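Histone-lysine N-methyltransferase SETMAR (Homo sapiens, PDB 3F2K) joins a histone H3 lysine methyltransferase to a DNA-binding mariner transposase domain, the part described here, and acts in double-strand break repair and restart of stalled replication forks. Local coordinates at residues A[84-89]-A[105-110]; A[89-94]-A[182-187]. All coordinates share one frame; numbering follows the deposited sequence.

Interaction 1: A[84-89]-A[105-110]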
loop_
_atom_site.group_PDB
_atom_site.type_symbol
_atom_site.label_atom_id
_atom_site.label_comp_id
_atom_site.label_asym_id
_atom_site.label_seq_id
_atom_site.Cartn_x
_atom_site.Cartn_y
_atom_site.Cartn_z
ATOM N N LEU A 84 0.652 -1.304 -11.400
ATOM C CA LEU A 84 1.703 -1.890 -10.567
ATOM C C LEU A 84 3.015 -1.123 -10.861
ATOM O O LEU A 84 3.353 -0.917 -12.036
ATOM C CB LEU A 84 1.903 -3.362 -10.945
ATOM C CG LEU A 84 3.016 -4.082 -10.180
ATOM C CD1 LEU A 84 2.739 -4.041 -8.689
ATOM C CD2 LEU A 84 3.141 -5.559 -10.706
ATOM N N ILE A 85 3.718 -0.743 -9.792
ATOM C CA ILE A 85 5.011 -0.030 -9.884
ATOM C C ILE A 85 6.179 -1.006 -9.585
ATOM O O ILE A 85 7.137 -1.180 -10.414
ATOM C CB ILE A 85 5.084 1.272 -9.036
ATOM C CG1 ILE A 85 4.037 2.342 -9.476
ATOM C CG2 ILE A 85 6.532 1.969 -9.190
ATOM C CD1 ILE A 85 3.810 3.467 -8.435
ATOM N N HIS A 86 6.130 -1.629 -8.421
ATOM C CA HIS A 86 7.309 -2.377 -7.899
ATOM C C HIS A 86 6.778 -3.370 -6.870
ATOM O O HIS A 86 5.846 -3.042 -6.096
ATOM C CB HIS A 86 8.336 -1.404 -7.188
ATOM C CG HIS A 86 9.537 -2.139 -6.598
ATOM N ND1 HIS A 86 10.335 -2.990 -7.345
ATOM C CD2 HIS A 86 10.074 -2.124 -5.350
ATOM C CE1 HIS A 86 11.305 -3.464 -6.577
ATOM N NE2 HIS A 86 11.177 -2.935 -5.363
ATOM N N TYR A 87 7.380 -4.548 -6.824
ATOM C CA TYR A 87 7.155 -5.437 -5.649
ATOM C C TYR A 87 8.426 -6.199 -5.351
ATOM O O TYR A 87 9.297 -6.343 -6.227
ATOM C CB TYR A 87 5.984 -6.411 -5.873
ATOM C CG TYR A 87 6.178 -7.392 -7.014
ATOM C CD1 TYR A 87 6.782 -8.642 -6.815
ATOM C CD2 TYR A 87 5.718 -7.081 -8.275
ATOM C CE1 TYR A 87 6.909 -9.537 -7.867
ATOM C CE2 TYR A 87 5.860 -7.965 -9.355
ATOM C CZ TYR A 87 6.457 -9.163 -9.144
ATOM O OH TYR A 87 6.543 -10.000 -10.220
ATOM N N SER A 88 8.559 -6.716 -4.141
ATOM C CA SER A 88 9.854 -7.333 -3.774
ATOM C C SER A 88 9.556 -8.312 -2.653
ATOM O O SER A 88 8.555 -8.151 -1.919
ATOM C CB SER A 88 10.892 -6.289 -3.315
ATOM O OG SER A 88 10.488 -5.563 -2.168
ATOM N N PHE A 89 10.401 -9.317 -2.543
ATOM C CA PHE A 89 10.236 -10.323 -1.479
ATOM C C PHE A 89 11.459 -10.213 -0.583
ATOM O O PHE A 89 12.546 -9.949 -1.081
ATOM C CB PHE A 89 10.146 -11.711 -2.103
ATOM C CG PHE A 89 8.935 -11.874 -2.953
ATOM C CD1 PHE A 89 7.751 -12.337 -2.397
ATOM C CD2 PHE A 89 8.957 -11.535 -4.294
ATOM C CE1 PHE A 89 6.594 -12.470 -3.189
ATOM C CE2 PHE A 89 7.790 -11.682 -5.079
ATOM C CZ PHE A 89 6.638 -12.132 -4.517
ATOM N N ILE A 105 12.390 2.268 -1.632
ATOM C CA ILE A 105 11.727 3.502 -2.159
ATOM C C ILE A 105 12.536 4.044 -3.342
ATOM O O ILE A 105 11.982 4.384 -4.376
ATOM C CB ILE A 105 11.655 4.550 -1.058
ATOM C CG1 ILE A 105 10.578 4.170 -0.023
ATOM C CG2 ILE A 105 11.364 5.960 -1.595
ATOM C CD1 ILE A 105 10.666 5.115 1.224
ATOM N N ASP A 106 13.851 4.084 -3.198
ATOM C CA ASP A 106 14.717 4.508 -4.342
ATOM C C ASP A 106 14.475 3.630 -5.579
ATOM O O ASP A 106 14.349 4.161 -6.704
ATOM C CB ASP A 106 16.180 4.450 -3.923
ATOM C CG ASP A 106 17.029 5.385 -4.681
ATOM O OD1 ASP A 106 17.293 5.093 -5.881
ATOM O OD2 ASP A 106 17.508 6.339 -4.065
ATOM N N GLU A 107 14.424 2.309 -5.407
ATOM C CA GLU A 107 14.247 1.380 -6.553
ATOM C C GLU A 107 12.852 1.587 -7.128
ATOM O O GLU A 107 12.717 1.664 -8.359
ATOM C CB GLU A 107 14.412 -0.078 -6.112
ATOM C CG GLU A 107 14.418 -1.065 -7.290
ATOM C CD GLU A 107 14.663 -2.516 -6.892
ATOM O OE1 GLU A 107 15.125 -2.770 -5.760
ATOM O OE2 GLU A 107 14.390 -3.405 -7.756
HETATM N N MSE A 108 11.851 1.627 -6.241
HETATM C CA MSE A 108 10.443 1.895 -6.688
HETATM C C MSE A 108 10.355 3.206 -7.517
HETATM O O MSE A 108 9.660 3.232 -8.546
HETATM C CB MSE A 108 9.500 1.994 -5.516
HETATM C CG MSE A 108 7.993 2.396 -5.946
HETATM SE SE MSE A 108 7.724 4.184 -6.009
HETATM C CE MSE A 108 8.199 4.739 -4.185
ATOM N N ASN A 109 10.994 4.262 -7.016
ATOM C CA ASN A 109 10.942 5.521 -7.678
ATOM C C ASN A 109 11.589 5.444 -9.093
ATOM O O ASN A 109 11.088 6.090 -10.041
ATOM C CB ASN A 109 11.572 6.621 -6.817
ATOM C CG ASN A 109 11.373 8.012 -7.428
ATOM O OD1 ASN A 109 10.244 8.470 -7.573
ATOM N ND2 ASN A 109 12.512 8.650 -7.879
ATOM N N GLN A 110 12.655 4.632 -9.254
ATOM C CA GLN A 110 13.245 4.542 -10.589
ATOM C C GLN A 110 12.219 3.898 -11.555
ATOM O O GLN A 110 12.092 4.268 -12.745
ATOM C CB GLN A 110 14.526 3.726 -10.605
ATOM C CG GLN A 110 15.614 4.340 -9.721
ATOM C CD GLN A 110 16.887 3.479 -9.864
ATOM O OE1 GLN A 110 16.926 2.309 -9.482
ATOM N NE2 GLN A 110 17.873 4.051 -10.492
#

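Interaction 2: A[89-94]-A[182-187]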
loop_
_atom_site.group_PDB
_atom_site.type_symbol
_atom_site.label_atom_id
_atom_site.label_comp_id
_atom_site.label_asym_id
_atom_site.label_seq_id
_atom_site.Cartn_x
_atom_site.Cartn_y
_atom_site.Cartn_z
ATOM N N PHE A 89 10.401 -9.317 -2.543
ATOM C CA PHE A 89 10.236 -10.323 -1.479
ATOM C C PHE A 89 11.459 -10.213 -0.583
ATOM O O PHE A 89 12.546 -9.949 -1.081
ATOM C CB PHE A 89 10.146 -11.711 -2.103
ATOM C CG PHE A 89 8.935 -11.874 -2.953
ATOM C CD1 PHE A 89 7.751 -12.337 -2.397
ATOM C CD2 PHE A 89 8.957 -11.535 -4.294
ATOM C CE1 PHE A 89 6.594 -12.470 -3.189
ATOM C CE2 PHE A 89 7.790 -11.682 -5.079
ATOM C CZ PHE A 89 6.638 -12.132 -4.517
ATOM N N LEU A 90 11.233 -10.312 0.720
ATOM C CA LEU A 90 12.301 -10.250 1.711
ATOM C C LEU A 90 13.055 -11.571 1.654
ATOM O O LEU A 90 12.446 -12.656 1.830
ATOM C CB LEU A 90 11.678 -10.030 3.085
ATOM C CG LEU A 90 12.515 -9.775 4.342
ATOM C CD1 LEU A 90 13.115 -8.384 4.256
ATOM C CD2 LEU A 90 11.572 -9.958 5.523
ATOM N N ASN A 91 14.348 -11.448 1.357
ATOM C CA ASN A 91 15.296 -12.544 1.082
ATOM C C ASN A 91 16.200 -12.867 2.271
ATOM O O ASN A 91 16.426 -12.028 3.167
ATOM C CB ASN A 91 16.221 -12.196 -0.101
ATOM C CG ASN A 91 15.470 -11.916 -1.383
ATOM O OD1 ASN A 91 15.756 -10.930 -2.057
ATOM N ND2 ASN A 91 14.510 -12.770 -1.724
ATOM N N PRO A 92 16.729 -14.096 2.298
ATOM C CA PRO A 92 17.704 -14.409 3.385
ATOM C C PRO A 92 18.788 -13.335 3.495
ATOM O O PRO A 92 19.270 -12.831 2.469
ATOM C CB PRO A 92 18.339 -15.748 2.939
ATOM C CG PRO A 92 17.673 -16.123 1.601
ATOM C CD PRO A 92 16.443 -15.245 1.427
ATOM N N GLY A 93 19.160 -12.983 4.722
ATOM C CA GLY A 93 20.198 -11.979 4.972
ATOM C C GLY A 93 19.647 -10.603 5.273
ATOM O O GLY A 93 20.219 -9.859 6.087
ATOM N N GLU A 94 18.528 -10.275 4.604
ATOM C CA GLU A 94 17.886 -8.950 4.644
ATOM C C GLU A 94 17.085 -8.689 5.914
ATOM O O GLU A 94 16.438 -9.594 6.444
ATOM C CB GLU A 94 16.962 -8.771 3.420
ATOM C CG GLU A 94 17.726 -8.925 2.141
ATOM C CD GLU A 94 16.865 -8.892 0.892
ATOM O OE1 GLU A 94 15.628 -8.938 0.982
ATOM O OE2 GLU A 94 17.456 -8.817 -0.193
ATOM N N HIS A 182 6.071 -24.909 -1.988
ATOM C CA HIS A 182 7.107 -25.779 -1.434
ATOM C C HIS A 182 8.265 -24.948 -0.938
ATOM O O HIS A 182 8.890 -25.272 0.077
ATOM C CB HIS A 182 7.613 -26.765 -2.482
ATOM N N ASN A 183 8.544 -23.876 -1.666
ATOM C CA ASN A 183 9.691 -23.030 -1.428
ATOM C C ASN A 183 9.277 -21.579 -1.647
ATOM O O ASN A 183 8.090 -21.309 -1.925
ATOM C CB ASN A 183 10.822 -23.404 -2.392
ATOM C CG ASN A 183 10.310 -23.699 -3.774
ATOM O OD1 ASN A 183 10.162 -22.802 -4.605
ATOM N ND2 ASN A 183 10.017 -24.976 -4.032
ATOM N N GLN A 184 10.248 -20.669 -1.534
ATOM C CA GLN A 184 10.004 -19.238 -1.766
ATOM C C GLN A 184 9.728 -18.941 -3.238
ATOM O O GLN A 184 9.006 -17.984 -3.565
ATOM C CB GLN A 184 11.175 -18.368 -1.303
ATOM C CG GLN A 184 10.828 -16.843 -1.375
ATOM C CD GLN A 184 11.982 -15.881 -1.012
ATOM O OE1 GLN A 184 12.239 -14.903 -1.728
ATOM N NE2 GLN A 184 12.649 -16.146 0.096
ATOM N N GLN A 185 10.313 -19.738 -4.129
ATOM C CA GLN A 185 10.158 -19.476 -5.554
ATOM C C GLN A 185 8.719 -19.744 -6.029
ATOM O O GLN A 185 8.177 -19.002 -6.863
ATOM C CB GLN A 185 11.196 -20.262 -6.363
ATOM C CG GLN A 185 11.231 -19.919 -7.850
ATOM C CD GLN A 185 11.572 -18.463 -8.143
ATOM O OE1 GLN A 185 12.723 -18.040 -8.030
ATOM N NE2 GLN A 185 10.570 -17.701 -8.565
ATOM N N ASP A 186 8.089 -20.782 -5.473
ATOM C CA ASP A 186 6.732 -21.134 -5.880
ATOM C C ASP A 186 5.768 -20.085 -5.401
ATOM O O ASP A 186 4.771 -19.809 -6.080
ATOM C CB ASP A 186 6.289 -22.478 -5.278
ATOM C CG ASP A 186 7.094 -23.657 -5.810
ATOM O OD1 ASP A 186 7.552 -23.624 -6.988
ATOM O OD2 ASP A 186 7.239 -24.622 -5.027
ATOM N N ALA A 187 6.068 -19.528 -4.225
ATOM C CA ALA A 187 5.253 -18.478 -3.602
ATOM C C ALA A 187 5.357 -17.203 -4.437
ATOM O O ALA A 187 4.324 -16.561 -4.737
ATOM C CB ALA A 187 5.662 -18.246 -2.128
#

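Interaction 1: A[84-89]-A[105-110]
His86 and Ile85 on strand 83-89 meet Met108 (a selenomethionine) and Glu107 on helix 98-115, where the helix covers one face of the RNase H-like sheet of the transposase domain. Strand and helix run roughly antiparallel, at 147°, with their axes 7.5 Å apart, and the contact buries 216 Å². A classic beta bulge sets the strand side of it: Ile85 and His86 both lie opposite Trp78 of the neighbouring strand, so two successive side chains point at the helix.

The apolar part belongs to Ile85 and Met108. The CG2 branch of Ile85, anti to its backbone nitrogen, comes within 3.6 Å of Met108 CG and rests beside the helix backbone at 3.4 Å from Met108 O. Beyond CG the Met108 chain bends twice and leads away from the strand, to pack with Val35 and Trp78. His86 packs against the CA and CB of the same residue, its CB 3.9 Å from Met108 CA, and Met108 N sits over one face of the imidazole.

The polar part is a crowd of charged groups round that imidazole, which stands across the extended Glu107 chain at about a right angle. Its ring nitrogens are held from the helix by residues flanking 105-110: ND1 by Lys111 NZ and NE2 by Glu104 OE1, which also takes Ser88 OG. Two such bonds should fix the ring's rotation, and the pairing is consistent with a proton on NE2. Glu107 adds a carboxylate turned 47° from the ring plane, approaching obliquely at CE1, with OE2 3.3 Å from His86 CE1.

Interaction 2: A[89-94]-A[182-187]
Gln184 reaches from the first turn of helix 184-196 into the bend that follows strand 83-89, and has more surface covered by the contact, 76 Å², than any other residue here. Its chain is extended, with CG anti to the backbone nitrogen (chi1 -172°), which carries the amide clear of the helix. The amide is probably turned over in the model, so its O and N should be read as interchangeable. The atom modelled as OE1 is 3.1 Å from Asn91 ND2, and the two amide planes are nearly coplanar; the other end faces Leu90 O and the Pro92 ring. An alanine in place of Gln184 would probably open a gap between helix and turn and leave the Asn91 amide without its neighbour.

Phe89 comes next. Its CB lies 3.8 Å from the modelled Gln184 OE1, while its ring turns off toward Val73, Val75 and Glu188. Ala187, one turn along the helix, lines the same side and packs on Val73 and Phe181.

Each partner is shaped by a local motif. Residues 91-94 form a type II beta turn closed by Glu94 N to Asn91 O, and Gly93 takes backbone angles at which a CB would press on the preceding carbonyl oxygen. The carboxylate of Glu94 folds back to accept Asn91 N, 2.8 Å from N to OE1 and nearly straight at 168°. On the helix side Asn183 is the N-cap, its OD1 3.0 Å from Asp186 N. Asp186 in turn accepts His182 N, 3.3 Å from N to OD2, on its anti lone pair.

Overall arrangement
The segments of interactions 1 and 2 overlap at Phe89, the last residue of strand 83-89, which touches its partner only in interaction 2; the two contacts lie on different faces of the sheet. Ile85 and His86 point to helix 98-115, whereas Leu84, Tyr87 and Phe89 touch helix 184-196, so this outermost strand is sandwiched between the two helices. The centres are about 17 Å apart. Interaction 1 is buried, about 12 Å from the centre of the chain; interaction 2 is a surface contact at about 20 Å. Neither includes Asp38 or Asp130, the magnesium ligands, although the side chain of Leu90 is about 13 Å from a magnesium ion. Along the chain the segments alternate.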